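Local coordinates for tailspike protein (Acinetobacter phage vB_ApiP_P1, PDB 6E1R), which probably recognises and hydrolyses the capsular polysaccharide of Acinetobacter baumannii as the trimeric tailspike of the phage, at residues 116-121 with 145-150. Numbering follows the deposited sequence.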
ATOM      1  N   ASP A 116       2.306  37.840  -0.747  1.00 55.42           N
ATOM      2  CA  ASP A 116       1.683  37.338   0.471  1.00 52.44           C
ATOM      3  C   ASP A 116       0.532  38.243   0.888  1.00 51.90           C
ATOM      4  O   ASP A 116       0.692  39.463   0.995  1.00 59.22           O
ATOM      5  CB  ASP A 116       2.713  37.228   1.595  1.00 54.76           C
ATOM      6  CG  ASP A 116       3.807  36.220   1.287  1.00 57.47           C
ATOM      7  OD1 ASP A 116       3.563  35.306   0.472  1.00 57.11           O
ATOM      8  OD2 ASP A 116       4.909  36.342   1.862  1.00 57.70           O
ATOM      9  N   LEU A 117      -0.626  37.640   1.133  1.00 48.20           N
ATOM     10  CA  LEU A 117      -1.830  38.374   1.482  1.00 50.18           C
ATOM     11  C   LEU A 117      -2.069  38.339   2.986  1.00 49.43           C
ATOM     12  O   LEU A 117      -1.668  37.401   3.681  1.00 43.01           O
ATOM     13  CB  LEU A 117      -3.043  37.796   0.751  1.00 48.12           C
ATOM     14  CG  LEU A 117      -2.965  37.793  -0.777  1.00 42.49           C
ATOM     15  CD1 LEU A 117      -4.259  37.277  -1.382  1.00 41.44           C
ATOM     16  CD2 LEU A 117      -2.642  39.182  -1.298  1.00 44.36           C
ATOM     17  N   ARG A 118      -2.736  39.380   3.480  1.00 50.17           N
ATOM     18  CA  ARG A 118      -3.153  39.474   4.873  1.00 45.59           C
ATOM     19  C   ARG A 118      -4.622  39.865   4.892  1.00 51.71           C
ATOM     20  O   ARG A 118      -5.001  40.884   4.306  1.00 57.98           O
ATOM     21  CB  ARG A 118      -2.305  40.501   5.629  1.00 47.72           C
ATOM     22  CG  ARG A 118      -0.814  40.200   5.608  1.00 47.99           C
ATOM     23  CD  ARG A 118      -0.022  41.220   6.408  1.00 50.36           C
ATOM     24  NE  ARG A 118      -0.204  41.057   7.846  1.00 57.31           N
ATOM     25  CZ  ARG A 118       0.489  40.204   8.593  1.00 64.53           C
ATOM     26  NH1 ARG A 118       1.412  39.429   8.037  1.00 65.24           N
ATOM     27  NH2 ARG A 118       0.259  40.122   9.896  1.00 70.93           N
ATOM     28  N   VAL A 119      -5.446  39.062   5.561  1.00 51.28           N
ATOM     29  CA  VAL A 119      -6.895  39.205   5.513  1.00 49.02           C
ATOM     30  C   VAL A 119      -7.447  39.242   6.932  1.00 51.01           C
ATOM     31  O   VAL A 119      -6.960  38.532   7.819  1.00 53.17           O
ATOM     32  CB  VAL A 119      -7.559  38.073   4.695  1.00 46.65           C
ATOM     33  CG1 VAL A 119      -7.117  38.141   3.239  1.00 44.28           C
ATOM     34  CG2 VAL A 119      -7.230  36.709   5.287  1.00 41.85           C
ATOM     35  N   ASN A 120      -8.460  40.083   7.144  1.00 55.47           N
ATOM     36  CA  ASN A 120      -9.167  40.149   8.414  1.00 60.54           C
ATOM     37  C   ASN A 120     -10.628  39.753   8.273  1.00 60.57           C
ATOM     38  O   ASN A 120     -11.355  39.745   9.274  1.00 67.86           O
ATOM     39  CB  ASN A 120      -9.077  41.556   9.024  1.00 65.90           C
ATOM     40  CG  ASN A 120      -9.785  42.606   8.189  1.00 75.62           C
ATOM     41  OD1 ASN A 120     -10.088  42.390   7.017  1.00 77.45           O
ATOM     42  ND2 ASN A 120     -10.052  43.756   8.796  1.00 81.19           N
ATOM     43  N   THR A 121     -11.078  39.438   7.061  1.00 54.66           N
ATOM     44  CA  THR A 121     -12.436  38.984   6.807  1.00 59.22           C
ATOM     45  C   THR A 121     -12.383  37.717   5.966  1.00 58.16           C
ATOM     46  O   THR A 121     -11.533  37.585   5.080  1.00 61.61           O
ATOM     47  CB  THR A 121     -13.251  40.071   6.088  1.00 47.44           C
ATOM     48  OG1 THR A 121     -13.292  41.250   6.903  1.00 71.43           O
ATOM     49  CG2 THR A 121     -14.672  39.603   5.811  1.00 47.38           C
ATOM     50  N   THR A 145      -2.044  35.171   5.435  1.00 40.43           N
ATOM     51  CA  THR A 145      -2.095  35.332   6.882  1.00 43.16           C
ATOM     52  C   THR A 145      -3.445  35.899   7.300  1.00 45.09           C
ATOM     53  O   THR A 145      -3.967  36.821   6.665  1.00 46.19           O
ATOM     54  CB  THR A 145      -0.968  36.248   7.372  1.00 44.47           C
ATOM     55  OG1 THR A 145       0.290  35.761   6.888  1.00 45.87           O
ATOM     56  CG2 THR A 145      -0.931  36.291   8.893  1.00 44.09           C
ATOM     57  N   ALA A 146      -4.004  35.346   8.374  1.00 41.45           N
ATOM     58  CA  ALA A 146      -5.268  35.809   8.935  1.00 41.78           C
ATOM     59  C   ALA A 146      -4.966  36.756  10.090  1.00 43.76           C
ATOM     60  O   ALA A 146      -4.412  36.340  11.114  1.00 43.89           O
ATOM     61  CB  ALA A 146      -6.124  34.632   9.396  1.00 41.26           C
ATOM     62  N   THR A 147      -5.329  38.025   9.924  1.00 45.43           N
ATOM     63  CA  THR A 147      -5.088  39.051  10.927  1.00 48.58           C
ATOM     64  C   THR A 147      -6.203  39.143  11.963  1.00 51.04           C
ATOM     65  O   THR A 147      -6.200  40.072  12.777  1.00 51.79           O
ATOM     66  CB  THR A 147      -4.890  40.412  10.253  1.00 51.95           C
ATOM     67  OG1 THR A 147      -6.017  40.704   9.417  1.00 55.29           O
ATOM     68  CG2 THR A 147      -3.625  40.405   9.406  1.00 49.09           C
ATOM     69  N   ALA A 148      -7.148  38.207  11.951  1.00 49.42           N
ATOM     70  CA  ALA A 148      -8.209  38.148  12.944  1.00 53.29           C
ATOM     71  C   ALA A 148      -8.498  36.690  13.269  1.00 52.50           C
ATOM     72  O   ALA A 148      -7.980  35.772  12.625  1.00 49.85           O
ATOM     73  CB  ALA A 148      -9.479  38.859  12.460  1.00 48.69           C
ATOM     74  N   ASP A 149      -9.335  36.475  14.285  1.00 46.64           N
ATOM     75  CA  ASP A 149      -9.738  35.127  14.679  1.00 54.37           C
ATOM     76  C   ASP A 149     -10.873  34.640  13.774  1.00 51.95           C
ATOM     77  O   ASP A 149     -12.003  34.400  14.199  1.00 55.65           O
ATOM     78  CB  ASP A 149     -10.145  35.107  16.147  1.00 52.61           C
ATOM     79  CG  ASP A 149     -10.278  33.701  16.696  1.00 50.86           C
ATOM     80  OD1 ASP A 149      -9.906  32.744  15.984  1.00 43.12           O
ATOM     81  OD2 ASP A 149     -10.758  33.554  17.840  1.00 54.03           O
ATOM     82  N   ILE A 150     -10.541  34.495  12.494  1.00 50.27           N
ATOM     83  CA  ILE A 150     -11.526  34.126  11.476  1.00 52.18           C
ATOM     84  C   ILE A 150     -10.915  33.112  10.530  1.00 50.65           C
ATOM     85  O   ILE A 150      -9.700  33.092  10.298  1.00 52.16           O
ATOM     86  CB  ILE A 150     -12.011  35.354  10.675  1.00 52.82           C
ATOM     87  CG1 ILE A 150     -10.821  36.187  10.185  1.00 49.31           C
ATOM     88  CG2 ILE A 150     -12.955  36.204  11.511  1.00 58.50           C
ATOM     89  CD1 ILE A 150     -10.423  35.921   8.747  1.00 46.22           C
TER
HETATM   90  O   HOH W   1       0.702  36.532   4.322  1.00 31.82           O
HETATM   91  O   HOH W   2       2.776  36.446   8.624  1.00 37.06           O
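Arg118 and Thr145 are bridge partners in parallel strands, and their side chains run side by side on the same face of the sheet. The arginine chain bends at chi3 (73°), which brings its guanidinium alongside Thr145, whose CG2 lies over one face of that group, 4.0 Å from Arg118 NH1. Thr147 crosses Arg118 at about a right angle, its CG2 meeting Arg118 NE obliquely at 3.8 Å. The Arg118 and Thr145 side chains thus meet directly as methyl against guanidinium face, while a water bridges Thr145 OG1 and, weakly, Arg118 NH1. Another water links Leu117 O to the Thr145 hydroxyl.

The backbone fixes this register. Thr145 N gives Leu117 O a nearly straight bond (N-H...O 174°), Val119 N returns one to Thr145 O at 2.9 Å, and Thr147 N reaches Val119 O at 2.7 Å. With OG1 set between its own N and carbonyl carbon (chi1 55°), Thr147 adds a weak hydroxyl bond to Val119 O, giving that carbonyl two donors from one residue just past the strand end.

Pairing lapses after Thr147: the 145-150 chain bulges through an inverse gamma turn centred on Asp149, and Ile150 returns with CD1 3.8 Å from Thr121 C. Val119 faces away from Arg118, touching Ser94 at the start of helix 94-106, while Leu117 meets Leu97 of that helix. Strand 142-146 pairs onward with 169-173, one strand per coil, as in the right-handed parallel beta-helix usual in phage tailspikes, here near its helix-capped N-terminal end.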